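Local structure of proline dehydrogenase (Bradyrhizobium japonicum USDA 110, 3HAZ) at residues P34-I39 and L484-D489; A81-R86 and T114-N119; D451-L456 and T772-Q777. The protein probably oxidises proline to glutamate in two steps, pairing an FAD-dependent proline dehydrogenase with an NAD-dependent 1-pyrroline-5-carboxylate dehydrogenase on one chain. All coordinates share one frame; numbering follows the deposited sequence.

In the fold
In this bifunctional flavoenzyme, pieces of chain from different helices and domains meet around the proline dehydrogenase barrel, and three such meetings illustrate different means of joining them. Contact 1, a salt bridge, stands apart: its centre is about 46 Å from that of contact 2 and about 40 Å from that of contact 3. The side chain of Arg-486 in contact 1 is about 13 Å from the bound FAD, that of Ala-454 in contact 3 about 14 Å. Contacts 2 and 3 are continuous, with centres about 12 Å apart; Leu-117 CD1 touches Leu-453 CG at 3.6 Å, and Thr-114 packs on both Leu-453 and Thr-772. Along the chain, contact 2 is nested within the loop that contact 1 closes, whereas contacts 1 and 3 alternate.

Contact 1 of 3, residues P34-I39 and L484-D489; sequences PQEARI and LQRPAD
The guanidinium of Arg-486 receives Glu-36 OE1 at its edge, close to its plane, while the CG2 methyl of Ile-39 approaches its NH2 obliquely, at 3.5 Å. This is a helix-to-loop salt bridge: Glu-36 belongs to helix 33-50, and Arg-486 immediately precedes the short helix 487-491. A single carboxylate oxygen takes both N-H groups. Arg-486 NE reaches Glu-36 OE1 at 2.9 Å, nearly in line with the C-O bond, with an N-H...O angle of 141°; NH2 adds a weak bond to the same OE1. Carboxylate and guanidinium planes stand 47° apart, so the pair is a fork onto one oxygen and not a flat, two-oxygen clasp. Glu-36 folds back at chi2 (-61°), which carries its acid group towards the arginine, and the two side chains run alongside one another in opposing senses. Ile-39, buried, also packs on Leu-400 and Thr-404 of helix 399-409, an outer helix of the TIM-barrel domain, and Pro-487 touches helix 369-384 of the same barrel. The salt bridge thus ties an N-terminal helix to the loop leading into helix 487-491, beside the barrel. The rotation of the guanidinium is fixed from its other end as well: NH1 donates to the carbonyl oxygen of Leu-484, Arg-486 NH1 to Leu-484 O measuring 2.6 Å, with the acceptor in the guanidinium plane and the donor in the carbonyl plane.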
ATOM      1  N   PRO A  34      19.054 -30.584 -32.642  1.00 37.99           N
ATOM      2  CA  PRO A  34      20.472 -30.830 -32.931  1.00 42.83           C
ATOM      3  C   PRO A  34      21.211 -29.552 -33.311  1.00 45.27           C
ATOM      4  O   PRO A  34      22.410 -29.448 -33.056  1.00 34.15           O
ATOM      5  CB  PRO A  34      20.429 -31.784 -34.132  1.00 39.97           C
ATOM      6  CG  PRO A  34      19.047 -32.377 -34.105  1.00 45.35           C
ATOM      7  CD  PRO A  34      18.171 -31.286 -33.587  1.00 37.80           C
ATOM      8  N   GLN A  35      20.512 -28.603 -33.927  1.00 47.39           N
ATOM      9  CA  GLN A  35      21.119 -27.325 -34.280  1.00 42.55           C
ATOM     10  C   GLN A  35      21.473 -26.559 -33.016  1.00 36.06           C
ATOM     11  O   GLN A  35      22.579 -26.036 -32.882  1.00 36.14           O
ATOM     12  CB  GLN A  35      20.166 -26.492 -35.137  1.00 42.00           C
ATOM     13  CG  GLN A  35      20.113 -26.899 -36.600  1.00 46.21           C
ATOM     14  CD  GLN A  35      19.101 -26.086 -37.382  1.00 49.10           C
ATOM     15  OE1 GLN A  35      17.930 -26.004 -37.006  1.00 50.84           O
ATOM     16  NE2 GLN A  35      19.548 -25.477 -38.475  1.00 49.76           N
ATOM     17  N   GLU A  36      20.515 -26.501 -32.096  1.00 35.84           N
ATOM     18  CA  GLU A  36      20.691 -25.828 -30.813  1.00 39.30           C
ATOM     19  C   GLU A  36      21.769 -26.493 -29.962  1.00 40.02           C
ATOM     20  O   GLU A  36      22.483 -25.823 -29.211  1.00 33.42           O
ATOM     21  CB  GLU A  36      19.365 -25.797 -30.045  1.00 36.33           C
ATOM     22  CG  GLU A  36      18.313 -24.884 -30.661  1.00 47.01           C
ATOM     23  CD  GLU A  36      18.758 -23.432 -30.710  1.00 54.51           C
ATOM     24  OE1 GLU A  36      19.613 -23.043 -29.888  1.00 57.01           O
ATOM     25  OE2 GLU A  36      18.252 -22.677 -31.568  1.00 54.94           O
ATOM     26  N   ALA A  37      21.879 -27.814 -30.085  1.00 38.99           N
ATOM     27  CA  ALA A  37      22.869 -28.577 -29.339  1.00 37.77           C
ATOM     28  C   ALA A  37      24.290 -28.236 -29.783  1.00 38.72           C
ATOM     29  O   ALA A  37      25.180 -28.071 -28.950  1.00 37.93           O
ATOM     30  CB  ALA A  37      22.605 -30.074 -29.473  1.00 36.28           C
ATOM     31  N   ARG A  38      24.504 -28.134 -31.094  1.00 35.38           N
ATOM     32  CA  ARG A  38      25.809 -27.728 -31.610  1.00 32.35           C
ATOM     33  C   ARG A  38      26.135 -26.305 -31.152  1.00 27.89           C
ATOM     34  O   ARG A  38      27.253 -26.010 -30.737  1.00 32.88           O
ATOM     35  CB  ARG A  38      25.856 -27.826 -33.141  1.00 32.64           C
ATOM     36  CG  ARG A  38      25.858 -29.277 -33.672  1.00 39.36           C
ATOM     37  CD  ARG A  38      26.125 -29.340 -35.178  1.00 37.40           C
ATOM     38  NE  ARG A  38      24.986 -28.860 -35.958  1.00 37.64           N
ATOM     39  CZ  ARG A  38      23.965 -29.625 -36.333  1.00 48.98           C
ATOM     40  NH1 ARG A  38      23.941 -30.909 -36.000  1.00 50.98           N
ATOM     41  NH2 ARG A  38      22.967 -29.108 -37.039  1.00 48.45           N
ATOM     42  N   ILE A  39      25.145 -25.429 -31.225  1.00 23.58           N
ATOM     43  CA  ILE A  39      25.350 -24.037 -30.863  1.00 28.54           C
ATOM     44  C   ILE A  39      25.734 -23.935 -29.396  1.00 33.75           C
ATOM     45  O   ILE A  39      26.677 -23.220 -29.034  1.00 25.21           O
ATOM     46  CB  ILE A  39      24.090 -23.205 -31.148  1.00 24.59           C
ATOM     47  CG1 ILE A  39      23.971 -22.946 -32.652  1.00 26.21           C
ATOM     48  CG2 ILE A  39      24.132 -21.900 -30.392  1.00 23.83           C
ATOM     49  CD1 ILE A  39      22.619 -22.419 -33.078  1.00 22.10           C
ATOM     50  N   LEU A 484      24.064 -17.854 -22.370  1.00 28.15           N
ATOM     51  CA  LEU A 484      23.629 -18.731 -23.454  1.00 28.33           C
ATOM     52  C   LEU A 484      22.128 -18.684 -23.715  1.00 29.30           C
ATOM     53  O   LEU A 484      21.617 -19.410 -24.570  1.00 29.25           O
ATOM     54  CB  LEU A 484      24.039 -20.171 -23.154  1.00 31.06           C
ATOM     55  CG  LEU A 484      25.538 -20.451 -23.223  1.00 40.97           C
ATOM     56  CD1 LEU A 484      25.800 -21.949 -23.174  1.00 43.66           C
ATOM     57  CD2 LEU A 484      26.110 -19.842 -24.489  1.00 39.03           C
ATOM     58  N   GLN A 485      21.423 -17.848 -22.966  1.00 29.09           N
ATOM     59  CA  GLN A 485      19.990 -17.695 -23.165  1.00 37.95           C
ATOM     60  C   GLN A 485      19.733 -17.252 -24.596  1.00 40.23           C
ATOM     61  O   GLN A 485      20.348 -16.295 -25.074  1.00 35.30           O
ATOM     62  CB  GLN A 485      19.430 -16.647 -22.202  1.00 46.53           C
ATOM     63  CG  GLN A 485      17.932 -16.415 -22.335  1.00 53.33           C
ATOM     64  CD  GLN A 485      17.507 -15.039 -21.851  1.00 59.51           C
ATOM     65  OE1 GLN A 485      16.458 -14.884 -21.221  1.00 60.89           O
ATOM     66  NE2 GLN A 485      18.325 -14.028 -22.143  1.00 53.48           N
ATOM     67  N   ARG A 486      18.836 -17.943 -25.288  1.00 36.53           N
ATOM     68  CA  ARG A 486      18.475 -17.520 -26.635  1.00 38.24           C
ATOM     69  C   ARG A 486      17.632 -16.243 -26.610  1.00 39.00           C
ATOM     70  O   ARG A 486      16.775 -16.072 -25.739  1.00 33.64           O
ATOM     71  CB  ARG A 486      17.772 -18.642 -27.398  1.00 42.86           C
ATOM     72  CG  ARG A 486      18.715 -19.485 -28.260  1.00 52.79           C
ATOM     73  CD  ARG A 486      20.001 -19.849 -27.523  1.00 51.56           C
ATOM     74  NE  ARG A 486      20.584 -21.097 -28.013  1.00 55.66           N
ATOM     75  CZ  ARG A 486      21.444 -21.844 -27.324  1.00 56.47           C
ATOM     76  NH1 ARG A 486      21.826 -21.470 -26.111  1.00 56.54           N
ATOM     77  NH2 ARG A 486      21.922 -22.969 -27.844  1.00 54.06           N
ATOM     78  N   PRO A 487      17.898 -15.330 -27.556  1.00 35.59           N
ATOM     79  CA  PRO A 487      17.202 -14.041 -27.630  1.00 33.99           C
ATOM     80  C   PRO A 487      15.685 -14.200 -27.707  1.00 29.36           C
ATOM     81  O   PRO A 487      14.957 -13.469 -27.033  1.00 24.17           O
ATOM     82  CB  PRO A 487      17.756 -13.425 -28.920  1.00 34.74           C
ATOM     83  CG  PRO A 487      19.142 -14.013 -29.033  1.00 29.58           C
ATOM     84  CD  PRO A 487      18.998 -15.425 -28.537  1.00 32.81           C
ATOM     85  N   ALA A 488      15.218 -15.143 -28.515  1.00 27.46           N
ATOM     86  CA  ALA A 488      13.790 -15.411 -28.631  1.00 29.50           C
ATOM     87  C   ALA A 488      13.162 -15.751 -27.278  1.00 38.34           C
ATOM     88  O   ALA A 488      12.005 -15.420 -27.025  1.00 36.90           O
ATOM     89  CB  ALA A 488      13.532 -16.531 -29.638  1.00 31.11           C
ATOM     90  N   ASP A 489      13.927 -16.401 -26.407  1.00 39.76           N
ATOM     91  CA  ASP A 489      13.405 -16.792 -25.100  1.00 40.47           C
ATOM     92  C   ASP A 489      13.369 -15.632 -24.118  1.00 39.64           C
ATOM     93  O   ASP A 489      12.704 -15.702 -23.084  1.00 46.35           O
ATOM     94  CB  ASP A 489      14.212 -17.955 -24.526  1.00 43.04           C
ATOM     95  CG  ASP A 489      13.998 -19.242 -25.299  1.00 42.08           C
ATOM     96  OD1 ASP A 489      12.902 -19.403 -25.882  1.00 45.97           O
ATOM     97  OD2 ASP A 489      14.921 -20.082 -25.328  1.00 35.30           O
TER

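Contact 2 of 3, residues A81-R86 and T114-N119; sequences AEALLR and TAFLVN
Phe-116 packs on the end of helix 71-85 in an apolar contact that joins this helix to segment 114-119, which carries on from helix 106-115, both in the region related to the DNA-binding domain of proline dehydrogenases. With CG anti to the backbone N (chi1 169°), the ring reaches out to the helix and meets it obliquely through three of its atoms. Phe-116 CD2 lies 4.0 Å from Ala-83 CB, Phe-116 CE2 rests 3.9 Å from Ala-83 CA, and Phe-116 CZ meets Arg-86 CB at 3.7 Å. The small alanine lets the ring come near the helix backbone, while the Arg-86 side chain crosses the phenylalanine at about a right angle. Bends at chi2 and chi3 turn the arginine back to Glu-82, one helical turn earlier: Arg-86 NH2 donates to Glu-82 OE2 at 2.9 Å and 162°, and that oxygen also bonds to His-449. With an alanine in place of Phe-116, the apolar surfaces of Ala-83 and the Arg-86 stem would probably lose their cover and a gap open between the two segments. The ring of Phe-116 also meets that of His-449, while Leu-117 packs on helix 452-463, Val-118 on helix 804-819, and Ala-81 on helix 151-168.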
ATOM      1  N   ALA A  81      47.529   7.766 -19.264  1.00 21.74           N
ATOM      2  CA  ALA A  81      48.381   6.669 -19.721  1.00 14.33           C
ATOM      3  C   ALA A  81      49.076   7.003 -21.042  1.00 21.10           C
ATOM      4  O   ALA A  81      50.284   6.813 -21.170  1.00 19.35           O
ATOM      5  CB  ALA A  81      47.586   5.363 -19.837  1.00 12.28           C
ATOM      6  N   GLU A  82      48.329   7.518 -22.018  1.00 22.49           N
ATOM      7  CA  GLU A  82      48.936   7.838 -23.315  1.00 19.79           C
ATOM      8  C   GLU A  82      50.002   8.935 -23.198  1.00 22.12           C
ATOM      9  O   GLU A  82      51.086   8.815 -23.767  1.00 18.11           O
ATOM     10  CB  GLU A  82      47.878   8.211 -24.361  1.00 23.19           C
ATOM     11  CG  GLU A  82      48.456   8.559 -25.740  1.00 24.00           C
ATOM     12  CD  GLU A  82      49.207   7.397 -26.382  1.00 23.77           C
ATOM     13  OE1 GLU A  82      49.124   6.274 -25.850  1.00 26.41           O
ATOM     14  OE2 GLU A  82      49.876   7.596 -27.420  1.00 21.30           O
ATOM     15  N   ALA A  83      49.693  10.001 -22.468  1.00 20.38           N
ATOM     16  CA  ALA A  83      50.675  11.047 -22.200  1.00 24.87           C
ATOM     17  C   ALA A  83      51.934  10.446 -21.593  1.00 23.71           C
ATOM     18  O   ALA A  83      53.041  10.751 -22.027  1.00 24.49           O
ATOM     19  CB  ALA A  83      50.092  12.109 -21.264  1.00 25.08           C
ATOM     20  N   LEU A  84      51.765   9.586 -20.590  1.00 16.99           N
ATOM     21  CA  LEU A  84      52.909   8.951 -19.932  1.00 22.28           C
ATOM     22  C   LEU A  84      53.704   8.024 -20.863  1.00 24.05           C
ATOM     23  O   LEU A  84      54.923   7.925 -20.753  1.00 21.10           O
ATOM     24  CB  LEU A  84      52.468   8.208 -18.667  1.00 21.56           C
ATOM     25  CG  LEU A  84      52.086   9.144 -17.516  1.00 29.73           C
ATOM     26  CD1 LEU A  84      51.297   8.417 -16.436  1.00 23.74           C
ATOM     27  CD2 LEU A  84      53.329   9.801 -16.932  1.00 30.54           C
ATOM     28  N   LEU A  85      53.015   7.356 -21.781  1.00 23.15           N
ATOM     29  CA  LEU A  85      53.686   6.469 -22.724  1.00 24.37           C
ATOM     30  C   LEU A  85      54.515   7.239 -23.742  1.00 29.27           C
ATOM     31  O   LEU A  85      55.429   6.687 -24.354  1.00 25.19           O
ATOM     32  CB  LEU A  85      52.676   5.593 -23.466  1.00 23.99           C
ATOM     33  CG  LEU A  85      52.050   4.414 -22.723  1.00 26.16           C
ATOM     34  CD1 LEU A  85      50.944   3.800 -23.578  1.00 21.73           C
ATOM     35  CD2 LEU A  85      53.104   3.369 -22.363  1.00 24.18           C
ATOM     36  N   ARG A  86      54.195   8.510 -23.939  1.00 25.42           N
ATOM     37  CA  ARG A  86      54.866   9.265 -24.983  1.00 29.65           C
ATOM     38  C   ARG A  86      56.029  10.088 -24.435  1.00 28.18           C
ATOM     39  O   ARG A  86      56.672  10.826 -25.171  1.00 30.78           O
ATOM     40  CB  ARG A  86      53.865  10.143 -25.736  1.00 27.51           C
ATOM     41  CG  ARG A  86      52.673   9.377 -26.287  1.00 24.16           C
ATOM     42  CD  ARG A  86      52.974   8.679 -27.613  1.00 29.84           C
ATOM     43  NE  ARG A  86      53.883   7.541 -27.481  1.00 29.49           N
ATOM     44  CZ  ARG A  86      53.500   6.269 -27.408  1.00 31.49           C
ATOM     45  NH1 ARG A  86      54.412   5.315 -27.300  1.00 28.90           N
ATOM     46  NH2 ARG A  86      52.215   5.943 -27.446  1.00 27.35           N
ATOM     47  N   THR A 114      45.218  15.808 -20.846  1.00 15.64           N
ATOM     48  CA  THR A 114      44.189  15.935 -21.874  1.00 16.43           C
ATOM     49  C   THR A 114      44.586  16.964 -22.948  1.00 18.04           C
ATOM     50  O   THR A 114      44.382  16.727 -24.144  1.00 15.99           O
ATOM     51  CB  THR A 114      42.796  16.281 -21.281  1.00 20.83           C
ATOM     52  OG1 THR A 114      42.512  15.434 -20.156  1.00 16.94           O
ATOM     53  CG2 THR A 114      41.718  16.091 -22.332  1.00 11.99           C
ATOM     54  N   ALA A 115      45.146  18.097 -22.521  1.00 17.07           N
ATOM     55  CA  ALA A 115      45.657  19.116 -23.455  1.00 22.44           C
ATOM     56  C   ALA A 115      46.736  18.538 -24.361  1.00 25.69           C
ATOM     57  O   ALA A 115      46.862  18.921 -25.528  1.00 18.34           O
ATOM     58  CB  ALA A 115      46.221  20.321 -22.691  1.00 15.22           C
ATOM     59  N   PHE A 116      47.528  17.628 -23.801  1.00 20.91           N
ATOM     60  CA  PHE A 116      48.575  16.947 -24.552  1.00 21.49           C
ATOM     61  C   PHE A 116      48.066  16.371 -25.869  1.00 23.36           C
ATOM     62  O   PHE A 116      48.788  16.358 -26.859  1.00 18.22           O
ATOM     63  CB  PHE A 116      49.187  15.815 -23.725  1.00 18.06           C
ATOM     64  CG  PHE A 116      50.081  14.903 -24.518  1.00 21.34           C
ATOM     65  CD1 PHE A 116      51.363  15.305 -24.874  1.00 26.01           C
ATOM     66  CD2 PHE A 116      49.643  13.643 -24.910  1.00 24.76           C
ATOM     67  CE1 PHE A 116      52.199  14.462 -25.607  1.00 27.29           C
ATOM     68  CE2 PHE A 116      50.475  12.793 -25.645  1.00 25.43           C
ATOM     69  CZ  PHE A 116      51.751  13.207 -25.995  1.00 15.62           C
ATOM     70  N   LEU A 117      46.822  15.896 -25.876  1.00 17.34           N
ATOM     71  CA  LEU A 117      46.256  15.258 -27.065  1.00 16.62           C
ATOM     72  C   LEU A 117      46.067  16.219 -28.238  1.00 18.13           C
ATOM     73  O   LEU A 117      46.061  15.795 -29.397  1.00 16.93           O
ATOM     74  CB  LEU A 117      44.931  14.571 -26.733  1.00 25.34           C
ATOM     75  CG  LEU A 117      44.972  13.444 -25.702  1.00 23.39           C
ATOM     76  CD1 LEU A 117      43.554  12.963 -25.400  1.00 25.03           C
ATOM     77  CD2 LEU A 117      45.845  12.287 -26.185  1.00 19.34           C
ATOM     78  N   VAL A 118      45.900  17.509 -27.959  1.00 18.79           N
ATOM     79  CA  VAL A 118      45.825  18.476 -29.052  1.00 28.02           C
ATOM     80  C   VAL A 118      47.060  19.361 -29.122  1.00 29.21           C
ATOM     81  O   VAL A 118      47.404  19.876 -30.180  1.00 30.47           O
ATOM     82  CB  VAL A 118      44.559  19.359 -28.979  1.00 35.96           C
ATOM     83  CG1 VAL A 118      43.316  18.500 -29.087  1.00 30.44           C
ATOM     84  CG2 VAL A 118      44.551  20.203 -27.699  1.00 28.57           C
ATOM     85  N   ASN A 119      47.724  19.526 -27.985  1.00 29.27           N
ATOM     86  CA  ASN A 119      48.851  20.442 -27.876  1.00 30.75           C
ATOM     87  C   ASN A 119      49.998  19.729 -27.175  1.00 28.31           C
ATOM     88  O   ASN A 119      50.160  19.833 -25.960  1.00 32.27           O
ATOM     89  CB  ASN A 119      48.431  21.706 -27.109  1.00 25.86           C
ATOM     90  CG  ASN A 119      49.519  22.780 -27.077  1.00 34.60           C
ATOM     91  OD1 ASN A 119      50.655  22.556 -27.504  1.00 30.22           O
ATOM     92  ND2 ASN A 119      49.167  23.957 -26.565  1.00 30.18           N
TER

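Contact 3 of 3, residues D451-L456 and T772-Q777; sequences DLLAYL and TALPEQ
Leu-453, in the first turn of helix 452-463, supplies the tight spot against Leu-774. Leu-453 CB lies 3.4 Å from Leu-774 CD1, closer than ordinary carbon contact, and Leu-453 CD1 adds a second approach to Leu-774 CD1 at 3.7 Å. Leu-774 reaches across because its CG lies opposite the backbone N (chi1 -175°), so that the branched end extends from the N-cap position of helix 775-787. Ala-454 then takes the other branch: Leu-774 CD2 lies 4.2 Å from Ala-454 CB, so the fork of the leucine spreads over two successive residues of the helix. Ala-454 CB is also 3.8 Å from Glu-776 OE2. This is a domain junction, for helix 452-463 follows strand 440-448 of the proline dehydrogenase barrel, while 772-777 leads from strand 765-769 into helix 775-787 of the aldehyde dehydrogenase part. Leu-453 continues the apolar layer onto Leu-75 and Val-79 of helix 71-85. The polar component is a water bridge: a water accepts from Ala-454 N at 2.8 Å and donates to Glu-776 OE2 at 2.7 Å, linking amide to carboxylate. Ala-454 N belongs to the first turn of helix 452-463, and the partial positive charge at the start of that helix would probably favour an ionised Glu-776, as would Arg-202, whose side chain touches it. Asp-451 is likely to work the other way, its OD1 being 4.8 Å from Glu-776 OE2, although a salt bridge to Arg-209 and a hydrogen bond with Tyr-210 probably temper this like charge.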
ATOM      1  N   ASP A 451      42.584  12.784 -32.349  1.00 20.83           N
ATOM      2  CA  ASP A 451      41.358  12.050 -32.657  1.00 21.48           C
ATOM      3  C   ASP A 451      41.052  10.945 -31.649  1.00 20.79           C
ATOM      4  O   ASP A 451      40.077  10.205 -31.796  1.00 24.80           O
ATOM      5  CB  ASP A 451      41.439  11.466 -34.062  1.00 22.89           C
ATOM      6  CG  ASP A 451      41.632  12.534 -35.110  1.00 22.41           C
ATOM      7  OD1 ASP A 451      40.839  13.491 -35.097  1.00 24.54           O
ATOM      8  OD2 ASP A 451      42.570  12.427 -35.927  1.00 25.85           O
ATOM      9  N   LEU A 452      41.879  10.840 -30.619  1.00 18.27           N
ATOM     10  CA  LEU A 452      41.705   9.780 -29.631  1.00 20.60           C
ATOM     11  C   LEU A 452      40.468   9.954 -28.734  1.00 22.08           C
ATOM     12  O   LEU A 452      39.678   9.025 -28.577  1.00 21.91           O
ATOM     13  CB  LEU A 452      42.951   9.653 -28.763  1.00 21.00           C
ATOM     14  CG  LEU A 452      42.808   8.641 -27.627  1.00 21.06           C
ATOM     15  CD1 LEU A 452      42.485   7.252 -28.181  1.00 18.75           C
ATOM     16  CD2 LEU A 452      44.059   8.624 -26.774  1.00 24.34           C
ATOM     17  N   LEU A 453      40.317  11.133 -28.133  1.00 25.83           N
ATOM     18  CA  LEU A 453      39.240  11.370 -27.159  1.00 22.83           C
ATOM     19  C   LEU A 453      37.856  10.992 -27.681  1.00 22.21           C
ATOM     20  O   LEU A 453      37.121  10.251 -27.032  1.00 24.52           O
ATOM     21  CB  LEU A 453      39.219  12.834 -26.721  1.00 20.84           C
ATOM     22  CG  LEU A 453      39.966  13.317 -25.476  1.00 33.15           C
ATOM     23  CD1 LEU A 453      39.511  14.750 -25.141  1.00 36.07           C
ATOM     24  CD2 LEU A 453      39.755  12.394 -24.294  1.00 32.48           C
ATOM     25  N   ALA A 454      37.505  11.520 -28.852  1.00 25.74           N
ATOM     26  CA  ALA A 454      36.216  11.230 -29.468  1.00 29.93           C
ATOM     27  C   ALA A 454      35.995   9.726 -29.614  1.00 32.55           C
ATOM     28  O   ALA A 454      34.891   9.224 -29.399  1.00 31.53           O
ATOM     29  CB  ALA A 454      36.107  11.922 -30.821  1.00 32.93           C
ATOM     30  N   TYR A 455      37.055   9.012 -29.975  1.00 25.90           N
ATOM     31  CA  TYR A 455      36.988   7.572 -30.158  1.00 25.67           C
ATOM     32  C   TYR A 455      36.911   6.813 -28.824  1.00 32.74           C
ATOM     33  O   TYR A 455      36.156   5.849 -28.694  1.00 21.60           O
ATOM     34  CB  TYR A 455      38.201   7.096 -30.959  1.00 25.80           C
ATOM     35  CG  TYR A 455      38.258   5.599 -31.191  1.00 25.99           C
ATOM     36  CD1 TYR A 455      37.697   5.030 -32.329  1.00 34.52           C
ATOM     37  CD2 TYR A 455      38.887   4.758 -30.281  1.00 29.30           C
ATOM     38  CE1 TYR A 455      37.752   3.657 -32.550  1.00 36.37           C
ATOM     39  CE2 TYR A 455      38.949   3.385 -30.490  1.00 30.57           C
ATOM     40  CZ  TYR A 455      38.381   2.841 -31.624  1.00 36.67           C
ATOM     41  OH  TYR A 455      38.445   1.481 -31.835  1.00 42.46           O
ATOM     42  N   LEU A 456      37.709   7.233 -27.846  1.00 32.70           N
ATOM     43  CA  LEU A 456      37.745   6.560 -26.550  1.00 34.03           C
ATOM     44  C   LEU A 456      36.374   6.536 -25.883  1.00 35.38           C
ATOM     45  O   LEU A 456      35.969   5.518 -25.316  1.00 34.61           O
ATOM     46  CB  LEU A 456      38.753   7.229 -25.618  1.00 32.28           C
ATOM     47  CG  LEU A 456      40.162   6.644 -25.637  1.00 36.70           C
ATOM     48  CD1 LEU A 456      41.021   7.336 -24.599  1.00 32.02           C
ATOM     49  CD2 LEU A 456      40.117   5.138 -25.393  1.00 36.21           C
ATOM     50  N   THR A 772      40.172  19.945 -20.524  1.00 20.19           N
ATOM     51  CA  THR A 772      39.618  18.597 -20.516  1.00 21.73           C
ATOM     52  C   THR A 772      38.409  18.474 -21.438  1.00 27.43           C
ATOM     53  O   THR A 772      37.876  17.381 -21.625  1.00 26.14           O
ATOM     54  CB  THR A 772      39.196  18.127 -19.107  1.00 22.23           C
ATOM     55  OG1 THR A 772      38.029  18.853 -18.686  1.00 18.85           O
ATOM     56  CG2 THR A 772      40.329  18.326 -18.108  1.00 17.31           C
ATOM     57  N   ALA A 773      37.963  19.588 -22.005  1.00 24.68           N
ATOM     58  CA  ALA A 773      36.815  19.539 -22.904  1.00 27.45           C
ATOM     59  C   ALA A 773      37.256  18.991 -24.254  1.00 29.82           C
ATOM     60  O   ALA A 773      38.367  19.261 -24.701  1.00 28.35           O
ATOM     61  CB  ALA A 773      36.206  20.922 -23.069  1.00 19.37           C
ATOM     62  N   LEU A 774      36.387  18.221 -24.898  1.00 18.14           N
ATOM     63  CA  LEU A 774      36.651  17.741 -26.253  1.00 17.64           C
ATOM     64  C   LEU A 774      36.512  18.884 -27.256  1.00 24.57           C
ATOM     65  O   LEU A 774      35.414  19.408 -27.458  1.00 21.24           O
ATOM     66  CB  LEU A 774      35.682  16.608 -26.603  1.00 20.20           C
ATOM     67  CG  LEU A 774      35.890  15.915 -27.948  1.00 37.44           C
ATOM     68  CD1 LEU A 774      37.271  15.293 -28.019  1.00 32.55           C
ATOM     69  CD2 LEU A 774      34.808  14.867 -28.175  1.00 40.12           C
ATOM     70  N   PRO A 775      37.623  19.278 -27.899  1.00 26.00           N
ATOM     71  CA  PRO A 775      37.560  20.434 -28.807  1.00 22.49           C
ATOM     72  C   PRO A 775      36.472  20.341 -29.894  1.00 19.82           C
ATOM     73  O   PRO A 775      35.866  21.364 -30.213  1.00 24.42           O
ATOM     74  CB  PRO A 775      38.971  20.476 -29.427  1.00 16.10           C
ATOM     75  CG  PRO A 775      39.840  19.837 -28.391  1.00 23.55           C
ATOM     76  CD  PRO A 775      38.990  18.730 -27.795  1.00 20.20           C
ATOM     77  N   GLU A 776      36.229  19.156 -30.445  1.00 18.88           N
ATOM     78  CA  GLU A 776      35.220  18.990 -31.494  1.00 25.04           C
ATOM     79  C   GLU A 776      33.803  19.285 -30.991  1.00 24.07           C
ATOM     80  O   GLU A 776      32.959  19.769 -31.742  1.00 18.00           O
ATOM     81  CB  GLU A 776      35.230  17.563 -32.057  1.00 33.67           C
ATOM     82  CG  GLU A 776      36.542  17.101 -32.639  1.00 39.61           C
ATOM     83  CD  GLU A 776      37.416  16.400 -31.619  1.00 30.82           C
ATOM     84  OE1 GLU A 776      37.781  17.036 -30.610  1.00 22.83           O
ATOM     85  OE2 GLU A 776      37.746  15.217 -31.837  1.00 26.99           O
ATOM     86  N   GLN A 777      33.532  18.951 -29.736  1.00 21.52           N
ATOM     87  CA  GLN A 777      32.207  19.188 -29.173  1.00 24.58           C
ATOM     88  C   GLN A 777      32.073  20.647 -28.764  1.00 18.63           C
ATOM     89  O   GLN A 777      31.013  21.252 -28.938  1.00 20.81           O
ATOM     90  CB  GLN A 777      31.929  18.261 -27.985  1.00 23.80           C
ATOM     91  CG  GLN A 777      31.834  16.788 -28.359  1.00 50.16           C
ATOM     92  CD  GLN A 777      30.734  16.499 -29.374  1.00 65.59           C
ATOM     93  OE1 GLN A 777      30.799  15.511 -30.113  1.00 71.58           O
ATOM     94  NE2 GLN A 777      29.721  17.357 -29.414  1.00 67.59           N
TER
HETATM   95  O   HOH W   1      39.052  13.324 -30.335  1.00 19.59           O